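CpuTA1 (Curtobacterium pusillum, PDB 5K3W) belongs to the class IV aminotransferase family of pyridoxal-5'-phosphate proteins and binds this cofactor in a two-chain assembly. Local coordinates at residues L83-P88 and L120-E125; R150-D155 and A189-D194; Y158-A163 and S200-A205; A232-A237 and V269-Q274. All blocks are in the same frame, centred on the assembly; numbering follows the deposited sequence.

Contact 1: L83-P88 and L120-E125; sequences LDLPEP and LTRGIE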
loop_
_atom_site.group_PDB
_atom_site.type_symbol
_atom_site.label_atom_id
_atom_site.label_comp_id
_atom_site.label_asym_id
_atom_site.label_seq_id
_atom_site.Cartn_x
_atom_site.Cartn_y
_atom_site.Cartn_z
ATOM N N LEU A 83 -1.960 6.937 -10.499
ATOM C CA LEU A 83 -2.274 7.440 -9.166
ATOM C C LEU A 83 -2.623 8.930 -9.155
ATOM O O LEU A 83 -2.671 9.543 -8.080
ATOM C CB LEU A 83 -1.104 7.169 -8.207
ATOM C CG LEU A 83 -1.099 5.816 -7.485
ATOM C CD1 LEU A 83 -0.771 4.705 -8.451
ATOM C CD2 LEU A 83 -0.145 5.797 -6.285
ATOM N N ASP A 84 -2.873 9.523 -10.322
ATOM C CA ASP A 84 -3.177 10.950 -10.425
ATOM C C ASP A 84 -2.078 11.801 -9.794
ATOM O O ASP A 84 -2.345 12.868 -9.237
ATOM C CB ASP A 84 -4.533 11.294 -9.794
ATOM C CG ASP A 84 -5.673 10.466 -10.350
ATOM O OD1 ASP A 84 -5.799 10.359 -11.587
ATOM O OD2 ASP A 84 -6.448 9.910 -9.539
ATOM N N LEU A 85 -0.842 11.340 -9.857
ATOM C CA LEU A 85 0.240 12.225 -9.459
ATOM C C LEU A 85 0.668 13.095 -10.633
ATOM O O LEU A 85 0.386 12.784 -11.800
ATOM C CB LEU A 85 1.423 11.407 -8.943
ATOM C CG LEU A 85 1.199 10.688 -7.610
ATOM C CD1 LEU A 85 2.181 9.528 -7.447
ATOM C CD2 LEU A 85 1.317 11.666 -6.443
ATOM N N PRO A 86 1.334 14.212 -10.366
ATOM C CA PRO A 86 1.875 15.016 -11.465
ATOM C C PRO A 86 2.974 14.258 -12.192
ATOM O O PRO A 86 3.581 13.318 -11.674
ATOM C CB PRO A 86 2.428 16.264 -10.770
ATOM C CG PRO A 86 1.852 16.227 -9.368
ATOM C CD PRO A 86 1.646 14.787 -9.049
ATOM N N GLU A 87 3.233 14.698 -13.401
ATOM C CA GLU A 87 4.235 14.090 -14.261
ATOM C C GLU A 87 5.632 14.189 -13.646
ATOM O O GLU A 87 6.124 15.307 -13.431
ATOM C CB GLU A 87 4.185 14.816 -15.598
ATOM C CG GLU A 87 4.883 14.165 -16.756
ATOM C CD GLU A 87 4.397 14.740 -18.085
ATOM O OE1 GLU A 87 4.679 14.131 -19.139
ATOM O OE2 GLU A 87 3.724 15.797 -18.074
ATOM N N PRO A 88 6.309 13.071 -13.363
ATOM C CA PRO A 88 7.703 13.167 -12.907
ATOM C C PRO A 88 8.577 13.815 -13.974
ATOM O O PRO A 88 8.465 13.518 -15.165
ATOM C CB PRO A 88 8.104 11.706 -12.642
ATOM C CG PRO A 88 7.124 10.884 -13.376
ATOM C CD PRO A 88 5.855 11.673 -13.470
ATOM N N LEU A 120 8.619 8.215 -5.254
ATOM C CA LEU A 120 7.862 9.437 -5.491
ATOM C C LEU A 120 6.522 9.332 -4.776
ATOM O O LEU A 120 5.733 8.427 -5.069
ATOM C CB LEU A 120 7.657 9.666 -6.991
ATOM C CG LEU A 120 6.728 10.807 -7.437
ATOM C CD1 LEU A 120 7.167 12.112 -6.838
ATOM C CD2 LEU A 120 6.717 10.903 -8.956
ATOM N N THR A 121 6.255 10.256 -3.858
ATOM C CA THR A 121 5.015 10.239 -3.083
ATOM C C THR A 121 4.225 11.530 -3.291
ATOM O O THR A 121 4.723 12.519 -3.841
ATOM C CB THR A 121 5.282 10.057 -1.581
ATOM O OG1 THR A 121 5.661 11.317 -1.023
ATOM C CG2 THR A 121 6.394 9.037 -1.334
ATOM N N ARG A 122 2.976 11.512 -2.822
ATOM C CA ARG A 122 2.112 12.688 -2.892
ATOM C C ARG A 122 2.554 13.786 -1.929
ATOM O O ARG A 122 2.009 14.890 -1.989
ATOM C CB ARG A 122 0.643 12.287 -2.627
ATOM C CG ARG A 122 -0.419 13.237 -3.238
ATOM C CD ARG A 122 -1.835 12.624 -3.241
ATOM N NE ARG A 122 -1.871 11.243 -3.737
ATOM C CZ ARG A 122 -2.061 10.885 -5.009
ATOM N NH1 ARG A 122 -2.246 11.800 -5.949
ATOM N NH2 ARG A 122 -2.056 9.602 -5.349
ATOM N N GLY A 123 3.526 13.513 -1.056
ATOM C CA GLY A 123 4.117 14.525 -0.202
ATOM C C GLY A 123 3.533 14.551 1.202
ATOM O O GLY A 123 2.643 13.781 1.580
ATOM N N ILE A 124 4.092 15.476 1.984
ATOM C CA ILE A 124 3.542 15.839 3.281
ATOM C C ILE A 124 2.089 16.256 3.124
ATOM O O ILE A 124 1.748 17.063 2.251
ATOM C CB ILE A 124 4.384 16.968 3.894
ATOM C CG1 ILE A 124 5.878 16.591 3.849
ATOM C CG2 ILE A 124 3.883 17.295 5.293
ATOM C CD1 ILE A 124 6.829 17.709 4.239
ATOM N N GLU A 125 1.228 15.717 3.984
ATOM C CA GLU A 125 -0.205 15.909 3.816
ATOM C C GLU A 125 -0.597 17.355 4.110
ATOM O O GLU A 125 -0.055 17.990 5.018
ATOM C CB GLU A 125 -0.981 14.947 4.720
ATOM C CG GLU A 125 -2.490 15.194 4.722
ATOM C CD GLU A 125 -3.302 13.945 5.022
ATOM O OE1 GLU A 125 -4.281 13.683 4.287
ATOM O OE2 GLU A 125 -2.962 13.225 5.987
#
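The carbonyl O of Leu83 is held by both terminal nitrogens of Arg122. Arg122 NH2 makes the shorter and straighter bond to Leu83 O, 2.8 Å at 157°, while NH1 reaches the same Leu83 O at 3.1 Å. Both bonds lie close to the guanidinium plane, so the group meets the carbonyl end-on, and NH1 adds a weak bond to Asp84 O. With CG anti to its backbone N (chi1 -155°) and a bend at chi3, the long chain curls back and delivers its head to the loop. Arginine suits the place because its two terminal nitrogens can both reach carbonyl oxygens just past the helix end. The helix 69-82 closes here in a Schellman motif, with Asp84 at positive phi as the C-prime residue, and the guanidinium joins this terminus to the end of strand 114-121. Leu85 covers one face of the guanidinium: its CD2 stands 3.6 Å from Arg122 NH1 and also touches the arginine's CB and CG. NE of Arg122 is left to Asp53, which holds the other part of the head by a salt bridge, whereas the carboxylate of Asp84 turns to Arg186 and Arg190 of the second subunit. Further along, Pro88 CB meets Leu120 CD2 at 4.0 Å, an apolar patch shared with Trp93 of helix 90-108.

Contact 2: R150-D155 and A189-D194; sequences RVVTLD and ARRGAD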
loop_
_atom_site.group_PDB
_atom_site.type_symbol
_atom_site.label_atom_id
_atom_site.label_comp_id
_atom_site.label_asym_id
_atom_site.label_seq_id
_atom_site.Cartn_x
_atom_site.Cartn_y
_atom_site.Cartn_z
ATOM N N ARG A 150 11.373 -22.446 -5.736
ATOM C CA ARG A 150 10.060 -23.069 -5.648
ATOM C C ARG A 150 8.975 -21.999 -5.541
ATOM O O ARG A 150 9.108 -21.031 -4.784
ATOM C CB ARG A 150 9.987 -23.998 -4.434
ATOM C CG ARG A 150 11.060 -25.074 -4.397
ATOM C CD ARG A 150 10.954 -25.954 -3.140
ATOM N NE ARG A 150 9.667 -26.638 -3.000
ATOM C CZ ARG A 150 9.347 -27.784 -3.597
ATOM N NH1 ARG A 150 10.205 -28.395 -4.398
ATOM N NH2 ARG A 150 8.152 -28.318 -3.408
ATOM N N VAL A 151 7.888 -22.185 -6.285
ATOM C CA VAL A 151 6.844 -21.176 -6.360
ATOM C C VAL A 151 5.479 -21.810 -6.095
ATOM O O VAL A 151 5.264 -23.002 -6.328
ATOM C CB VAL A 151 6.881 -20.455 -7.735
ATOM C CG1 VAL A 151 5.849 -19.330 -7.797
ATOM C CG2 VAL A 151 8.282 -19.907 -8.002
ATOM N N VAL A 152 4.545 -20.997 -5.614
ATOM C CA VAL A 152 3.173 -21.433 -5.397
ATOM C C VAL A 152 2.246 -20.427 -6.057
ATOM O O VAL A 152 2.590 -19.253 -6.209
ATOM C CB VAL A 152 2.844 -21.585 -3.894
ATOM C CG1 VAL A 152 3.723 -22.640 -3.273
ATOM C CG2 VAL A 152 3.045 -20.267 -3.163
ATOM N N THR A 153 1.073 -20.890 -6.467
ATOM C CA THR A 153 0.061 -19.982 -6.992
ATOM C C THR A 153 -0.861 -19.515 -5.868
ATOM O O THR A 153 -1.228 -20.291 -4.977
ATOM C CB THR A 153 -0.749 -20.632 -8.119
ATOM O OG1 THR A 153 -1.198 -21.926 -7.720
ATOM C CG2 THR A 153 0.095 -20.775 -9.355
ATOM N N LEU A 154 -1.198 -18.225 -5.899
ATOM C CA LEU A 154 -2.037 -17.583 -4.892
ATOM C C LEU A 154 -3.085 -16.712 -5.569
ATOM O O LEU A 154 -2.800 -16.007 -6.545
ATOM C CB LEU A 154 -1.233 -16.715 -3.924
ATOM C CG LEU A 154 -0.244 -17.390 -2.975
ATOM C CD1 LEU A 154 0.282 -16.371 -1.960
ATOM C CD2 LEU A 154 -0.855 -18.611 -2.275
ATOM N N ASP A 155 -4.299 -16.767 -5.038
ATOM C CA ASP A 155 -5.375 -15.968 -5.586
ATOM C C ASP A 155 -5.105 -14.486 -5.326
ATOM O O ASP A 155 -4.840 -14.077 -4.192
ATOM C CB ASP A 155 -6.697 -16.404 -4.971
ATOM C CG ASP A 155 -7.783 -15.382 -5.168
ATOM O OD1 ASP A 155 -7.985 -14.961 -6.329
ATOM O OD2 ASP A 155 -8.411 -14.982 -4.158
ATOM N N ALA A 189 6.495 -18.710 1.874
ATOM C CA ALA A 189 7.485 -19.255 2.796
ATOM C C ALA A 189 6.854 -20.266 3.746
ATOM O O ALA A 189 7.435 -21.323 4.015
ATOM C CB ALA A 189 8.157 -18.125 3.574
ATOM N N ARG A 190 5.660 -19.968 4.256
ATOM C CA ARG A 190 4.963 -20.955 5.069
ATOM C C ARG A 190 4.823 -22.274 4.326
ATOM O O ARG A 190 4.986 -23.346 4.919
ATOM C CB ARG A 190 3.585 -20.449 5.468
ATOM C CG ARG A 190 3.591 -19.519 6.621
ATOM C CD ARG A 190 2.196 -18.984 6.826
ATOM N NE ARG A 190 2.287 -17.617 7.300
ATOM C CZ ARG A 190 1.783 -16.563 6.674
ATOM N NH1 ARG A 190 1.102 -16.706 5.543
ATOM N NH2 ARG A 190 1.939 -15.361 7.210
ATOM N N ARG A 191 4.498 -22.220 3.032
ATOM C CA ARG A 191 4.433 -23.434 2.236
ATOM C C ARG A 191 5.803 -23.897 1.739
ATOM O O ARG A 191 5.880 -24.672 0.785
ATOM C CB ARG A 191 3.483 -23.233 1.063
ATOM C CG ARG A 191 2.163 -22.646 1.482
ATOM C CD ARG A 191 1.284 -22.443 0.280
ATOM N NE ARG A 191 0.047 -21.735 0.585
ATOM C CZ ARG A 191 -0.986 -21.698 -0.254
ATOM N NH1 ARG A 191 -0.904 -22.343 -1.416
ATOM N NH2 ARG A 191 -2.091 -21.029 0.060
ATOM N N GLY A 192 6.891 -23.467 2.365
ATOM C CA GLY A 192 8.201 -23.886 1.896
ATOM C C GLY A 192 8.509 -23.482 0.470
ATOM O O GLY A 192 9.122 -24.257 -0.271
ATOM N N ALA A 193 8.102 -22.283 0.064
ATOM C CA ALA A 193 8.361 -21.785 -1.276
ATOM C C ALA A 193 9.070 -20.442 -1.205
ATOM O O ALA A 193 9.065 -19.764 -0.175
ATOM C CB ALA A 193 7.069 -21.647 -2.084
ATOM N N ASP A 194 9.685 -20.068 -2.321
ATOM C CA ASP A 194 10.459 -18.840 -2.407
ATOM C C ASP A 194 9.655 -17.669 -2.940
ATOM O O ASP A 194 9.946 -16.523 -2.589
ATOM C CB ASP A 194 11.683 -19.055 -3.303
ATOM C CG ASP A 194 12.622 -20.126 -2.760
ATOM O OD1 ASP A 194 13.339 -19.836 -1.763
ATOM O OD2 ASP A 194 12.647 -21.248 -3.335
#
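Leu154 lays its CD2 methyl on one face of the Arg191 guanidinium, 3.6 Å from NH2 and toward the rim of the group rather than over its middle. The two side chains run past each other with opposite headings, the arginine extended from CG to NE so that its flat head arrives over the leucine. Glu187, in the last turn of helix 179-190, takes NE of Arg191 in a salt bridge, and Trp168 of the second subunit packs on both Leu154 and Arg191. The other guanidinium, that of Arg150, has Gly192 O near its plane, 3.7 Å from NE, but finds its salt bridge with Asp283. Ala193 brings a small methyl to the strand: its CB lies 3.4 Å from Arg150 O and 3.7 Å from Val152 CG1, a space suited to alanine. Gly192 ends helix 179-190 as the C-prime residue of a Schellman motif, its positive phi easily taken by glycine, and the chain turns there to enter strand 195-199 beside strand 149-155. Asp194 fixes this entry by a pair of bonds. Asp194 N donates to Arg150 O at 2.7 Å. Asp194 OD2 in turn accepts from Arg150 N through its anti lone pair, nearly straight at 165°. Thus the aspartate carboxylate supplies the acceptor for the strand N-H, continuing with a side chain the pairing that backbone atoms make farther along, and aliphatic carbon shields the arginine face.

Contact 3: Y158-A163 and S200-A205; sequences YRHDVA and SSDGYA
Asp202 meets His160 through both carboxylate oxygens, where the loop leading into helix 162-165 meets the loop that follows strand 195-199. Asp202 OD2 accepts from His160 ND1 at 2.5 Å, a value perhaps shortened by coordinate error, with the oxygen in the ring plane although the nitrogen stands above the plane of the carboxylate. Asp202 OD1 takes the backbone N of His160 at 3.0 Å, using its syn lone pair. The imidazole is brought round to the carboxylate because CG sits between the backbone N and carbonyl carbon (chi1 79°), and histidine suits the place by offering a ring N-H beside its own backbone N-H. Tyr204 turns an edge to one face of this ring, centroids of His160 and Tyr204 4.9 Å apart and planes at 56°, while Asp161 CB covers the opposite face. Arg159 lies across Asp202, its NH2 3.4 Å from Asp202 OD2; the oxygen is over the guanidinium face, so charge alone links them. Asp161 takes a salt bridge from the same guanidinium, its OD2 receiving Arg159 NH1 at 2.9 Å, tilted from the group's plane.

Farther out, Ser200 positions the acid: its OG donates to Asp202 OD1 and accepts from Tyr204 N. Ser201 N donates to Tyr158 O at 2.7 Å, joining the residue before the type I turn Arg159-Val162 to the turn Ser200-Gly203. Tyr158 stacks on Tyr158 of the second subunit. With Arg159 and two N-H donors converging on it, Asp202 is probably kept as the anion, and its charge would tend to stabilise a protonated His160.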
loop_
_atom_site.group_PDB
_atom_site.type_symbol
_atom_site.label_atom_id
_atom_site.label_comp_id
_atom_site.label_asym_id
_atom_site.label_seq_id
_atom_site.Cartn_x
_atom_site.Cartn_y
_atom_site.Cartn_z
ATOM N N TYR A 158 -8.531 -10.312 -7.790
ATOM C CA TYR A 158 -9.048 -9.451 -8.843
ATOM C C TYR A 158 -9.347 -10.253 -10.103
ATOM O O TYR A 158 -8.678 -11.241 -10.410
ATOM C CB TYR A 158 -8.051 -8.340 -9.179
ATOM C CG TYR A 158 -7.866 -7.302 -8.100
ATOM C CD1 TYR A 158 -8.926 -6.920 -7.288
ATOM C CD2 TYR A 158 -6.632 -6.692 -7.899
ATOM C CE1 TYR A 158 -8.767 -5.956 -6.307
ATOM C CE2 TYR A 158 -6.462 -5.731 -6.915
ATOM C CZ TYR A 158 -7.538 -5.366 -6.121
ATOM O OH TYR A 158 -7.385 -4.414 -5.138
ATOM N N ARG A 159 -10.371 -9.822 -10.827
ATOM C CA ARG A 159 -10.569 -10.308 -12.179
ATOM C C ARG A 159 -9.436 -9.806 -13.067
ATOM O O ARG A 159 -8.894 -8.715 -12.864
ATOM C CB ARG A 159 -11.918 -9.837 -12.731
ATOM C CG ARG A 159 -13.122 -10.596 -12.209
ATOM C CD ARG A 159 -14.427 -10.037 -12.766
ATOM N NE ARG A 159 -14.417 -9.941 -14.222
ATOM C CZ ARG A 159 -14.610 -10.973 -15.041
ATOM N NH1 ARG A 159 -14.577 -10.802 -16.357
ATOM N NH2 ARG A 159 -14.820 -12.184 -14.545
ATOM N N HIS A 160 -9.073 -10.616 -14.063
ATOM C CA HIS A 160 -8.008 -10.208 -14.971
ATOM C C HIS A 160 -8.270 -8.831 -15.582
ATOM O O HIS A 160 -7.326 -8.178 -16.035
ATOM C CB HIS A 160 -7.829 -11.248 -16.086
ATOM C CG HIS A 160 -8.848 -11.135 -17.173
ATOM N ND1 HIS A 160 -10.157 -11.546 -17.014
ATOM C CD2 HIS A 160 -8.765 -10.615 -18.419
ATOM C CE1 HIS A 160 -10.828 -11.301 -18.123
ATOM N NE2 HIS A 160 -10.006 -10.734 -18.990
ATOM N N ASP A 161 -9.520 -8.359 -15.585
ATOM C CA ASP A 161 -9.881 -7.142 -16.302
ATOM C C ASP A 161 -10.138 -5.944 -15.385
ATOM O O ASP A 161 -10.748 -4.963 -15.824
ATOM C CB ASP A 161 -11.106 -7.404 -17.188
ATOM C CG ASP A 161 -12.329 -7.879 -16.388
ATOM O OD1 ASP A 161 -12.313 -7.807 -15.141
ATOM O OD2 ASP A 161 -13.318 -8.317 -17.007
ATOM N N VAL A 162 -9.678 -5.980 -14.130
ATOM C CA VAL A 162 -10.008 -4.878 -13.220
ATOM C C VAL A 162 -9.443 -3.554 -13.714
ATOM O O VAL A 162 -9.993 -2.491 -13.406
ATOM C CB VAL A 162 -9.532 -5.165 -11.781
ATOM C CG1 VAL A 162 -10.424 -6.215 -11.123
ATOM C CG2 VAL A 162 -8.082 -5.602 -11.771
ATOM N N ALA A 163 -8.337 -3.585 -14.469
ATOM C CA ALA A 163 -7.740 -2.340 -14.942
ATOM C C ALA A 163 -8.657 -1.620 -15.918
ATOM O O ALA A 163 -8.603 -0.391 -16.021
ATOM C CB ALA A 163 -6.374 -2.605 -15.585
ATOM N N SER A 200 -5.711 -14.689 -11.170
ATOM C CA SER A 200 -6.865 -13.830 -10.976
ATOM C C SER A 200 -8.078 -14.647 -10.534
ATOM O O SER A 200 -8.083 -15.881 -10.595
ATOM C CB SER A 200 -7.182 -13.064 -12.252
ATOM O OG SER A 200 -7.603 -13.957 -13.267
ATOM N N SER A 201 -9.113 -13.929 -10.072
ATOM C CA SER A 201 -10.394 -14.550 -9.720
ATOM C C SER A 201 -10.882 -15.478 -10.814
ATOM O O SER A 201 -11.361 -16.584 -10.533
ATOM C CB SER A 201 -11.471 -13.488 -9.467
ATOM O OG SER A 201 -11.065 -12.551 -8.490
ATOM N N ASP A 202 -10.801 -15.035 -12.066
ATOM C CA ASP A 202 -11.342 -15.793 -13.186
ATOM C C ASP A 202 -10.339 -16.782 -13.753
ATOM O O ASP A 202 -10.587 -17.350 -14.823
ATOM C CB ASP A 202 -11.850 -14.854 -14.290
ATOM C CG ASP A 202 -11.024 -13.570 -14.422
ATOM O OD1 ASP A 202 -9.942 -13.454 -13.805
ATOM O OD2 ASP A 202 -11.464 -12.667 -15.160
ATOM N N GLY A 203 -9.213 -16.985 -13.069
ATOM C CA GLY A 203 -8.316 -18.083 -13.364
ATOM C C GLY A 203 -7.176 -17.800 -14.320
ATOM O O GLY A 203 -6.657 -18.745 -14.922
ATOM N N TYR A 204 -6.744 -16.550 -14.466
ATOM C CA TYR A 204 -5.652 -16.213 -15.375
ATOM C C TYR A 204 -4.361 -15.942 -14.614
ATOM O O TYR A 204 -4.351 -15.176 -13.643
ATOM C CB TYR A 204 -6.003 -15.008 -16.242
ATOM C CG TYR A 204 -7.061 -15.323 -17.266
ATOM C CD1 TYR A 204 -6.751 -16.041 -18.419
ATOM C CD2 TYR A 204 -8.374 -14.919 -17.077
ATOM C CE1 TYR A 204 -7.727 -16.343 -19.355
ATOM C CE2 TYR A 204 -9.351 -15.203 -18.010
ATOM C CZ TYR A 204 -9.025 -15.914 -19.142
ATOM O OH TYR A 204 -10.010 -16.194 -20.059
ATOM N N ALA A 205 -3.281 -16.577 -15.063
ATOM C CA ALA A 205 -1.956 -16.266 -14.553
ATOM C C ALA A 205 -1.681 -14.786 -14.746
ATOM O O ALA A 205 -1.903 -14.244 -15.831
ATOM C CB ALA A 205 -0.898 -17.109 -15.271
#

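Contact 4: A232-A237 and V269-Q274; sequences AGTTQA and VSSVRQ. With PLP (pyridoxal-5'-phosphate), chain C.
Thr235 and Val269 have the most surface buried here, and their side chains lie alongside with opposite headings where helix 234-245 meets the end of strand 265-270. Threonine is apt because its branches serve two neighbours. The methyl CG2, anti to the backbone N, packs 3.7 Å from Val269 CB, while Thr235 OG1 turns to the cofactor and donates to O1P of the pyridoxal-5'-phosphate at 2.7 Å. The backbone N of Thr235 binds that same O1P, at 3.0 Å. Val269 extends the apolar side with its CG2, which lies against Gln236 N and CB, and it also packs on Ile214 of strand 212-217; a branched aliphatic residue fits this buried strand position.

Ser271, next in buried area, closes the phosphate from the strand side. Ser271 OG donates to cofactor O2P at 2.7 Å and Ser271 N to the same O2P at 2.9 Å, so a small hydroxyl residue gives two donors where the strand breaks off. Thr234 repeats the scheme: Thr234 N reaches cofactor O3P at 3.0 Å and Thr234 OG1 reaches O3P at 2.7 Å, with OG1 set between the backbone N and carbonyl carbon (chi1 67°). Each terminal phosphate oxygen therefore receives one backbone N-H and one hydroxyl from these segments. Gly233, at the N-cap, leads into the first turn, whose positive dipole end probably helps to balance the phosphate charge. Arg75 and Tyr178 also bond to the cofactor. A phosphate cradled by a helix N-terminus and a serine-bearing strand end is consistent with the phosphate-binding site of fold-type IV enzymes dependent on pyridoxal-5'-phosphate.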
loop_
_atom_site.group_PDB
_atom_site.type_symbol
_atom_site.label_atom_id
_atom_site.label_comp_id
_atom_site.label_asym_id
_atom_site.label_seq_id
_atom_site.Cartn_x
_atom_site.Cartn_y
_atom_site.Cartn_z
ATOM N N ALA A 232 4.158 -4.021 -16.944
ATOM C CA ALA A 232 4.982 -4.375 -18.093
ATOM C C ALA A 232 6.413 -4.363 -17.597
ATOM O O ALA A 232 6.946 -3.302 -17.263
ATOM C CB ALA A 232 4.790 -3.394 -19.248
ATOM N N GLY A 233 7.020 -5.541 -17.487
ATOM C CA GLY A 233 8.332 -5.630 -16.872
ATOM C C GLY A 233 9.433 -5.199 -17.828
ATOM O O GLY A 233 9.464 -5.583 -18.997
ATOM N N THR A 234 10.349 -4.383 -17.317
ATOM C CA THR A 234 11.524 -4.091 -18.123
ATOM C C THR A 234 12.356 -5.352 -18.345
ATOM O O THR A 234 12.902 -5.541 -19.436
ATOM C CB THR A 234 12.352 -2.963 -17.494
ATOM O OG1 THR A 234 12.927 -3.381 -16.251
ATOM C CG2 THR A 234 11.490 -1.739 -17.257
ATOM N N THR A 235 12.412 -6.259 -17.362
ATOM C CA THR A 235 13.201 -7.479 -17.542
ATOM C C THR A 235 12.548 -8.428 -18.542
ATOM O O THR A 235 13.231 -9.000 -19.400
ATOM C CB THR A 235 13.407 -8.180 -16.197
ATOM O OG1 THR A 235 13.866 -7.227 -15.237
ATOM C CG2 THR A 235 14.444 -9.295 -16.317
ATOM N N GLN A 236 11.225 -8.593 -18.453
ATOM C CA GLN A 236 10.499 -9.434 -19.401
ATOM C C GLN A 236 10.743 -8.998 -20.845
ATOM O O GLN A 236 10.934 -9.842 -21.734
ATOM C CB GLN A 236 9.003 -9.408 -19.070
ATOM C CG GLN A 236 8.126 -10.100 -20.086
ATOM C CD GLN A 236 7.729 -9.177 -21.237
ATOM O OE1 GLN A 236 7.198 -8.087 -21.021
ATOM N NE2 GLN A 236 7.995 -9.611 -22.466
ATOM N N ALA A 237 10.719 -7.690 -21.109
ATOM C CA ALA A 237 11.027 -7.244 -22.463
ATOM C C ALA A 237 12.437 -7.667 -22.863
ATOM O O ALA A 237 12.651 -8.157 -23.978
ATOM C CB ALA A 237 10.845 -5.731 -22.597
ATOM N N VAL A 269 10.955 -13.149 -13.604
ATOM C CA VAL A 269 11.987 -12.190 -13.998
ATOM C C VAL A 269 11.679 -10.823 -13.394
ATOM O O VAL A 269 10.515 -10.430 -13.270
ATOM C CB VAL A 269 12.116 -12.104 -15.537
ATOM C CG1 VAL A 269 12.406 -13.477 -16.114
ATOM C CG2 VAL A 269 10.845 -11.500 -16.164
ATOM N N SER A 270 12.727 -10.108 -13.008
ATOM C CA SER A 270 12.609 -8.779 -12.417
ATOM C C SER A 270 13.995 -8.145 -12.445
ATOM O O SER A 270 14.997 -8.825 -12.690
ATOM C CB SER A 270 12.043 -8.841 -10.993
ATOM O OG SER A 270 12.916 -9.518 -10.114
ATOM N N SER A 271 14.045 -6.833 -12.176
ATOM C CA SER A 271 15.234 -6.049 -12.520
ATOM C C SER A 271 16.474 -6.500 -11.759
ATOM O O SER A 271 17.549 -6.636 -12.354
ATOM C CB SER A 271 14.998 -4.563 -12.271
ATOM O OG SER A 271 14.165 -4.014 -13.265
ATOM N N VAL A 272 16.365 -6.713 -10.449
ATOM C CA VAL A 272 17.555 -6.986 -9.641
ATOM C C VAL A 272 17.894 -8.469 -9.618
ATOM O O VAL A 272 19.051 -8.854 -9.808
ATOM C CB VAL A 272 17.376 -6.435 -8.215
ATOM C CG1 VAL A 272 18.536 -6.882 -7.340
ATOM C CG2 VAL A 272 17.322 -4.933 -8.252
ATOM N N ARG A 273 16.907 -9.331 -9.366
ATOM C CA ARG A 273 17.174 -10.764 -9.362
ATOM C C ARG A 273 17.454 -11.289 -10.770
ATOM O O ARG A 273 18.146 -12.304 -10.924
ATOM C CB ARG A 273 15.995 -11.503 -8.726
ATOM C CG ARG A 273 16.204 -12.995 -8.568
ATOM C CD ARG A 273 15.107 -13.622 -7.718
ATOM N NE ARG A 273 13.796 -13.458 -8.333
ATOM C CZ ARG A 273 12.658 -13.867 -7.783
ATOM N NH1 ARG A 273 12.682 -14.471 -6.609
ATOM N NH2 ARG A 273 11.503 -13.665 -8.406
ATOM N N GLN A 274 16.954 -10.602 -11.794
ATOM C CA GLN A 274 17.067 -11.056 -13.172
ATOM C C GLN A 274 16.175 -12.282 -13.371
ATOM O O GLN A 274 14.992 -12.240 -13.018
ATOM C CB GLN A 274 18.531 -11.318 -13.525
ATOM C CG GLN A 274 19.464 -10.130 -13.222
ATOM C CD GLN A 274 19.349 -8.932 -14.209
ATOM O OE1 GLN A 274 18.601 -8.958 -15.193
ATOM N NE2 GLN A 274 20.108 -7.880 -13.929
HETATM N N1 PLP C . 5.560 -7.127 -11.107
HETATM C C2 PLP C . 5.635 -6.297 -10.027
HETATM C C2A PLP C . 4.452 -6.143 -9.090
HETATM C C3 PLP C . 6.795 -5.581 -9.802
HETATM O O3 PLP C . 6.829 -4.728 -8.689
HETATM C C4 PLP C . 7.858 -5.706 -10.663
HETATM C C4A PLP C . 9.161 -4.979 -10.462
HETATM C C5 PLP C . 7.788 -6.538 -11.738
HETATM C C6 PLP C . 6.619 -7.248 -11.959
HETATM C C5A PLP C . 8.988 -6.684 -12.669
HETATM O O4P PLP C . 9.388 -5.453 -13.242
HETATM P P PLP C . 10.912 -5.198 -13.637
HETATM O O1P PLP C . 11.437 -6.330 -14.492
HETATM O O2P PLP C . 11.776 -5.045 -12.409
HETATM O O3P PLP C . 11.010 -3.936 -14.455
#

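How the contacts relate
Contact 4 is the innermost, its centre about 6 Å from the centre of the chain, whereas the centres of contacts 1, 2 and 3 lie 19 to 20 Å out. Contact 1 is nevertheless buried; contacts 2 and 3 are partly buried. Contacts 2 and 3 are neighbours that touch through Asp155 and Ser201, and their segments alternate along the chain, strand 149-155 leading toward helix 162-165 and helix 179-190 toward strand 195-199. Contacts 1, 2 and 3 all reach the second subunit; between 1 and 2, Asp84 of one chain pairs with Arg190 of the other. Arginines and aspartates, backed by aliphatic groups, mark the three outer contacts, while contact 4 directs neutral hydroxyls and backbone N-H groups to a phosphate.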